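Local coordinates for protein telomere length regulator taz1 (PDB 4ZMI) that binds double-stranded telomeric DNA and regulates telomere length and function in fission yeast, the part described here being its helical domain, at residues A[60-65]-A[102-107]; A[72-77]-A[117-122]. All coordinates share one frame; numbering follows the deposited sequence.

The two contacts sit side by side in the all-helical TRF-family domain of Taz1, their centres about 10 Å apart. Their segments alternate along the chain: 60-65 on helix 52-68, then loop segment 72-77, then 102-107 at the end of helix 95-107, and finally 117-122 at the start of helix 118-130. Contact 1 packs helix against helix, whereas contact 2 lays a loop against a helix start. They meet directly, through a probable hydrogen bond between T105 OG1 and T75 OG1 (2.9 Å) and another from Q102 NE2 to I76 O (3.2 Å). The end of helix 95-107 is therefore common ground, tying the loop that follows helix 52-68 into the helical core.

Contact 1: residues A[60-65]-A[102-107]; sequences EFNEQL and QFFTGL
An edge-to-face aromatic pair, F61 with F104, forms the centre of this helix-helix packing between helix 52-68 and helix 95-107 in the helical domain of Taz1. The axes of the two segments run at 128° to each other, closer to antiparallel than to parallel, and approach only to 11.1 Å, a separation that large side chains have to bridge. The ring planes stand 84° apart with centroids 5.1 Å from each other, which identifies the pair as T-shaped. F61 presents its edge: CD2 lies 3.5 Å from F104 CZ and sits over the rim of the F104 ring, not over its centre. The same ring meets CB of N62 at its edge, 3.8 Å from F104 CE2, while the CD2 methyl of L65 approaches obliquely from the same side of the ring plane as F61.

L65 CD2 reaches further, to 3.8 Å from the T105 CG2 methyl, and the N62 amide nitrogen ND2 passes near that methyl as well. T105 has its hydroxyl between the backbone N and the carbonyl carbon (chi1 59°), which turns OG1 back to donate to Q102 O at 2.6 Å and leaves CG2 to face the neighbouring helix. Q102 O also accepts from the backbone N of G106, a hydroxyl and an amide thus sharing one carbonyl.

F61 also packs on I18, M21 and K25 of helix 5-35, touching two helices besides its own. The chemistry across the interface is largely apolar: ring edge, ring face, the N62 CB and methyl groups do the joining, the N62 amide only packing on the T105 methyl. T105 OG1 donates to Q102 O and is also hydrogen-bonded to T75 OG1, consistent with a polar group being tolerated in this buried contact.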
loop_
_atom_site.group_PDB
_atom_site.type_symbol
_atom_site.label_atom_id
_atom_site.label_comp_id
_atom_site.label_asym_id
_atom_site.label_seq_id
_atom_site.Cartn_x
_atom_site.Cartn_y
_atom_site.Cartn_z
ATOM N N GLU A 60 -7.193 9.025 13.530
ATOM C CA GLU A 60 -8.301 8.422 14.283
ATOM C C GLU A 60 -9.211 7.596 13.374
ATOM O O GLU A 60 -9.628 6.496 13.740
ATOM C CB GLU A 60 -9.118 9.455 15.086
ATOM C CG GLU A 60 -10.105 10.271 14.255
ATOM C CD GLU A 60 -11.062 11.082 15.094
ATOM O OE1 GLU A 60 -11.615 10.514 16.059
ATOM O OE2 GLU A 60 -11.265 12.278 14.787
ATOM N N PHE A 61 -9.513 8.113 12.188
ATOM C CA PHE A 61 -10.322 7.355 11.252
ATOM C C PHE A 61 -9.608 6.060 10.846
ATOM O O PHE A 61 -10.234 5.001 10.758
ATOM C CB PHE A 61 -10.639 8.193 10.029
ATOM C CG PHE A 61 -11.433 7.465 8.988
ATOM C CD1 PHE A 61 -12.774 7.200 9.188
ATOM C CD2 PHE A 61 -10.846 7.064 7.803
ATOM C CE1 PHE A 61 -13.510 6.538 8.228
ATOM C CE2 PHE A 61 -11.577 6.404 6.836
ATOM C CZ PHE A 61 -12.908 6.141 7.048
ATOM N N ASN A 62 -8.297 6.148 10.617
ATOM C CA ASN A 62 -7.502 4.979 10.254
ATOM C C ASN A 62 -7.410 3.986 11.383
ATOM O O ASN A 62 -7.399 2.790 11.160
ATOM C CB ASN A 62 -6.094 5.399 9.839
ATOM C CG ASN A 62 -5.176 4.226 9.619
ATOM O OD1 ASN A 62 -4.371 3.890 10.485
ATOM N ND2 ASN A 62 -5.272 3.608 8.449
ATOM N N GLU A 63 -7.327 4.499 12.600
ATOM C CA GLU A 63 -7.336 3.668 13.788
ATOM C C GLU A 63 -8.623 2.838 13.918
ATOM O O GLU A 63 -8.546 1.634 14.172
ATOM C CB GLU A 63 -7.159 4.527 15.033
ATOM C CG GLU A 63 -7.268 3.748 16.327
ATOM C CD GLU A 63 -5.959 3.110 16.714
ATOM O OE1 GLU A 63 -4.937 3.444 16.075
ATOM O OE2 GLU A 63 -5.958 2.283 17.653
ATOM N N GLN A 64 -9.789 3.471 13.760
ATOM C CA GLN A 64 -11.066 2.752 13.866
ATOM C C GLN A 64 -11.113 1.693 12.782
ATOM O O GLN A 64 -11.420 0.534 13.051
ATOM C CB GLN A 64 -12.292 3.684 13.743
ATOM C CG GLN A 64 -13.660 2.946 13.879
ATOM C CD GLN A 64 -14.839 3.651 13.187
ATOM O OE1 GLN A 64 -14.770 4.840 12.866
ATOM N NE2 GLN A 64 -15.922 2.909 12.953
ATOM N N LEU A 65 -10.793 2.105 11.558
ATOM C CA LEU A 65 -10.751 1.208 10.409
ATOM C C LEU A 65 -9.938 -0.041 10.733
ATOM O O LEU A 65 -10.405 -1.170 10.586
ATOM C CB LEU A 65 -10.116 1.940 9.231
ATOM C CG LEU A 65 -10.072 1.257 7.870
ATOM C CD1 LEU A 65 -11.462 0.924 7.400
ATOM C CD2 LEU A 65 -9.408 2.189 6.888
ATOM N N GLN A 102 -8.533 1.260 0.601
ATOM C CA GLN A 102 -7.108 1.019 0.437
ATOM C C GLN A 102 -6.366 2.309 0.010
ATOM O O GLN A 102 -5.272 2.598 0.503
ATOM C CB GLN A 102 -6.906 -0.110 -0.566
ATOM C CG GLN A 102 -5.472 -0.451 -0.874
ATOM C CD GLN A 102 -5.357 -1.377 -2.061
ATOM O OE1 GLN A 102 -5.632 -0.980 -3.191
ATOM N NE2 GLN A 102 -4.971 -2.626 -1.811
ATOM N N PHE A 103 -6.985 3.076 -0.888
ATOM C CA PHE A 103 -6.464 4.375 -1.344
ATOM C C PHE A 103 -6.145 5.240 -0.141
ATOM O O PHE A 103 -5.023 5.737 0.011
ATOM C CB PHE A 103 -7.517 5.091 -2.194
ATOM C CG PHE A 103 -6.955 6.055 -3.195
ATOM C CD1 PHE A 103 -7.130 5.833 -4.551
ATOM C CD2 PHE A 103 -6.267 7.186 -2.784
ATOM C CE1 PHE A 103 -6.615 6.715 -5.484
ATOM C CE2 PHE A 103 -5.748 8.070 -3.712
ATOM C CZ PHE A 103 -5.922 7.833 -5.066
ATOM N N PHE A 104 -7.141 5.399 0.726
ATOM C CA PHE A 104 -6.972 6.171 1.950
ATOM C C PHE A 104 -5.797 5.661 2.763
ATOM O O PHE A 104 -4.987 6.446 3.237
ATOM C CB PHE A 104 -8.238 6.158 2.813
ATOM C CG PHE A 104 -8.033 6.748 4.180
ATOM C CD1 PHE A 104 -8.055 8.117 4.363
ATOM C CD2 PHE A 104 -7.774 5.940 5.266
ATOM C CE1 PHE A 104 -7.850 8.664 5.610
ATOM C CE2 PHE A 104 -7.558 6.483 6.510
ATOM C CZ PHE A 104 -7.603 7.840 6.686
ATOM N N THR A 105 -5.712 4.343 2.923
ATOM C CA THR A 105 -4.649 3.773 3.737
ATOM C C THR A 105 -3.293 3.997 3.068
ATOM O O THR A 105 -2.290 4.186 3.744
ATOM C CB THR A 105 -4.893 2.289 4.063
ATOM O OG1 THR A 105 -4.995 1.527 2.853
ATOM C CG2 THR A 105 -6.188 2.145 4.854
ATOM N N GLY A 106 -3.272 3.990 1.739
ATOM C CA GLY A 106 -2.075 4.355 1.006
ATOM C C GLY A 106 -1.669 5.819 1.194
ATOM O O GLY A 106 -0.553 6.086 1.634
ATOM N N LEU A 107 -2.584 6.746 0.884
ATOM C CA LEU A 107 -2.328 8.199 0.900
ATOM C C LEU A 107 -1.749 8.704 2.216
ATOM O O LEU A 107 -0.760 9.411 2.217
ATOM C CB LEU A 107 -3.622 8.963 0.654
ATOM C CG LEU A 107 -3.861 9.919 -0.512
ATOM C CD1 LEU A 107 -4.947 10.934 -0.083
ATOM C CD2 LEU A 107 -2.600 10.609 -0.996
#

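Contact 2: residues A[72-77]-A[117-122]; sequences EFRTIF and HLTLRS
R74, in the loop between helix 52-68 and helix 78-83, crosses L118 and T119 at a slant in the first turn of helix 118-130. Its CB is 3.8 Å from T119 OG1, and CD runs on past the same hydroxyl. The chain then bends at chi3 (117°), bringing NE to 4.1 Å from L118 CB. As modelled, L118 CB lies against one guanidinium face near its rim, 3.6 Å from NH1, and T119 lies at the guanidinium edge. NH1 is, however, placed too close to the T119 hydroxyl, so the position of the whole guanidinium, including its distance to L118, is doubtful.

The next layer is apolar. T75 CB packs 3.8 Å from T119 CG2, and T75 CG2 equally far from S122 CB. T75 OG1 is hydrogen-bonded to T105 OG1 of helix 95-107. F77, at the N-cap position of helix 78-83, keeps CG beside its backbone N (chi1 -69°), a turn that carries CZ to 3.5 Å from S122 CB. An alanine at F77 would remove this ring and would probably leave a gap beside S122, taking away one of the groups that hold its CB.

One water bridges loop and helix, donating to F73 O at 2.9 Å and to S122 OG at 2.7 Å. S122 OG is also hydrogen-bonded to C170 O, in the loop region near the magnesium site. This buried hydroxyl thus has two partners, the water and C170 O, and loop and helix are joined by apolar packing of methyl, methylene and ring carbons plus a water-mediated link.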
loop_
_atom_site.group_PDB
_atom_site.type_symbol
_atom_site.label_atom_id
_atom_site.label_comp_id
_atom_site.label_asym_id
_atom_site.label_seq_id
_atom_site.Cartn_x
_atom_site.Cartn_y
_atom_site.Cartn_z
ATOM N N GLU A 72 -4.881 -6.016 10.353
ATOM C CA GLU A 72 -3.657 -6.141 11.132
ATOM C C GLU A 72 -2.450 -5.642 10.346
ATOM O O GLU A 72 -1.475 -5.190 10.944
ATOM C CB GLU A 72 -3.428 -7.613 11.466
ATOM C CG GLU A 72 -2.253 -7.903 12.418
ATOM C CD GLU A 72 -1.912 -9.407 12.507
ATOM O OE1 GLU A 72 -2.626 -10.240 11.894
ATOM O OE2 GLU A 72 -0.913 -9.756 13.182
ATOM N N PHE A 73 -2.509 -5.778 9.019
ATOM C CA PHE A 73 -1.432 -5.307 8.135
ATOM C C PHE A 73 -1.779 -3.980 7.466
ATOM O O PHE A 73 -1.257 -3.643 6.405
ATOM C CB PHE A 73 -0.995 -6.412 7.153
ATOM C CG PHE A 73 -0.318 -7.535 7.846
ATOM C CD1 PHE A 73 -1.057 -8.569 8.401
ATOM C CD2 PHE A 73 1.037 -7.517 8.042
ATOM C CE1 PHE A 73 -0.443 -9.573 9.104
ATOM C CE2 PHE A 73 1.659 -8.531 8.735
ATOM C CZ PHE A 73 0.920 -9.562 9.265
ATOM N N ARG A 74 -2.724 -3.277 8.093
ATOM C CA ARG A 74 -2.930 -1.839 7.908
ATOM C C ARG A 74 -3.765 -1.464 6.708
ATOM O O ARG A 74 -4.104 -0.290 6.528
ATOM C CB ARG A 74 -1.587 -1.102 7.846
ATOM C CG ARG A 74 -0.739 -1.320 9.076
ATOM C CD ARG A 74 0.759 -1.245 8.781
ATOM N NE ARG A 74 1.339 -0.134 9.511
ATOM C CZ ARG A 74 1.609 1.037 8.959
ATOM N NH1 ARG A 74 1.379 1.204 7.666
ATOM N NH2 ARG A 74 2.120 2.022 9.690
ATOM N N THR A 75 -4.091 -2.448 5.882
ATOM C CA THR A 75 -4.793 -2.156 4.645
ATOM C C THR A 75 -5.430 -3.447 4.129
ATOM O O THR A 75 -5.403 -4.481 4.797
ATOM C CB THR A 75 -3.811 -1.604 3.595
ATOM O OG1 THR A 75 -4.518 -1.268 2.402
ATOM C CG2 THR A 75 -2.811 -2.669 3.260
ATOM N N ILE A 76 -6.001 -3.368 2.940
ATOM C CA ILE A 76 -6.758 -4.461 2.365
ATOM C C ILE A 76 -5.909 -5.251 1.391
ATOM O O ILE A 76 -5.185 -4.672 0.588
ATOM C CB ILE A 76 -7.922 -3.913 1.552
ATOM C CG1 ILE A 76 -8.859 -3.099 2.443
ATOM C CG2 ILE A 76 -8.641 -5.051 0.844
ATOM C CD1 ILE A 76 -9.482 -3.907 3.554
ATOM N N PHE A 77 -6.022 -6.573 1.433
ATOM C CA PHE A 77 -5.236 -7.415 0.553
ATOM C C PHE A 77 -6.057 -8.184 -0.443
ATOM O O PHE A 77 -6.676 -9.204 -0.110
ATOM C CB PHE A 77 -4.359 -8.335 1.378
ATOM C CG PHE A 77 -3.287 -7.600 2.091
ATOM C CD1 PHE A 77 -3.527 -7.041 3.327
ATOM C CD2 PHE A 77 -2.056 -7.388 1.475
ATOM C CE1 PHE A 77 -2.540 -6.333 3.981
ATOM C CE2 PHE A 77 -1.056 -6.687 2.104
ATOM C CZ PHE A 77 -1.293 -6.140 3.369
ATOM N N HIS A 117 7.103 3.567 5.096
ATOM C CA HIS A 117 5.917 3.380 4.270
ATOM C C HIS A 117 5.431 1.926 4.220
ATOM O O HIS A 117 5.278 1.347 3.147
ATOM C CB HIS A 117 6.164 3.933 2.875
ATOM C CG HIS A 117 6.714 5.329 2.875
ATOM N ND1 HIS A 117 5.995 6.409 3.352
ATOM C CD2 HIS A 117 7.908 5.819 2.471
ATOM C CE1 HIS A 117 6.730 7.505 3.229
ATOM N NE2 HIS A 117 7.893 7.176 2.701
ATOM N N LEU A 118 5.207 1.341 5.391
ATOM C CA LEU A 118 4.742 -0.045 5.473
ATOM C C LEU A 118 3.472 -0.253 4.682
ATOM O O LEU A 118 3.318 -1.283 4.053
ATOM C CB LEU A 118 4.512 -0.468 6.923
ATOM C CG LEU A 118 5.734 -0.343 7.822
ATOM C CD1 LEU A 118 5.348 -0.711 9.248
ATOM C CD2 LEU A 118 6.827 -1.239 7.297
ATOM N N THR A 119 2.565 0.723 4.691
ATOM C CA THR A 119 1.260 0.503 4.046
ATOM C C THR A 119 1.364 0.569 2.536
ATOM O O THR A 119 0.730 -0.202 1.823
ATOM C CB THR A 119 0.212 1.516 4.487
ATOM O OG1 THR A 119 0.213 1.603 5.909
ATOM C CG2 THR A 119 -1.166 1.100 4.014
ATOM N N LEU A 120 2.164 1.503 2.041
ATOM C CA LEU A 120 2.400 1.577 0.603
ATOM C C LEU A 120 3.137 0.306 0.168
ATOM O O LEU A 120 2.832 -0.282 -0.876
ATOM C CB LEU A 120 3.210 2.826 0.270
ATOM C CG LEU A 120 2.357 4.071 0.431
ATOM C CD1 LEU A 120 3.173 5.357 0.247
ATOM C CD2 LEU A 120 1.227 4.007 -0.563
ATOM N N ARG A 121 4.085 -0.144 0.989
ATOM C CA ARG A 121 4.771 -1.388 0.677
ATOM C C ARG A 121 3.760 -2.526 0.515
ATOM O O ARG A 121 3.832 -3.302 -0.454
ATOM C CB ARG A 121 5.796 -1.739 1.742
ATOM C CG ARG A 121 6.865 -2.659 1.216
ATOM C CD ARG A 121 7.753 -3.150 2.323
ATOM N NE ARG A 121 8.255 -2.034 3.095
ATOM C CZ ARG A 121 8.956 -2.168 4.204
ATOM N NH1 ARG A 121 9.244 -3.379 4.646
ATOM N NH2 ARG A 121 9.369 -1.094 4.855
ATOM N N SER A 122 2.803 -2.600 1.443
ATOM C CA SER A 122 1.778 -3.642 1.389
ATOM C C SER A 122 1.010 -3.533 0.098
ATOM O O SER A 122 0.788 -4.530 -0.569
ATOM C CB SER A 122 0.801 -3.492 2.567
ATOM O OG SER A 122 1.488 -3.768 3.758
HETATM O O HOH W 1 1.579 -2.844 6.289
#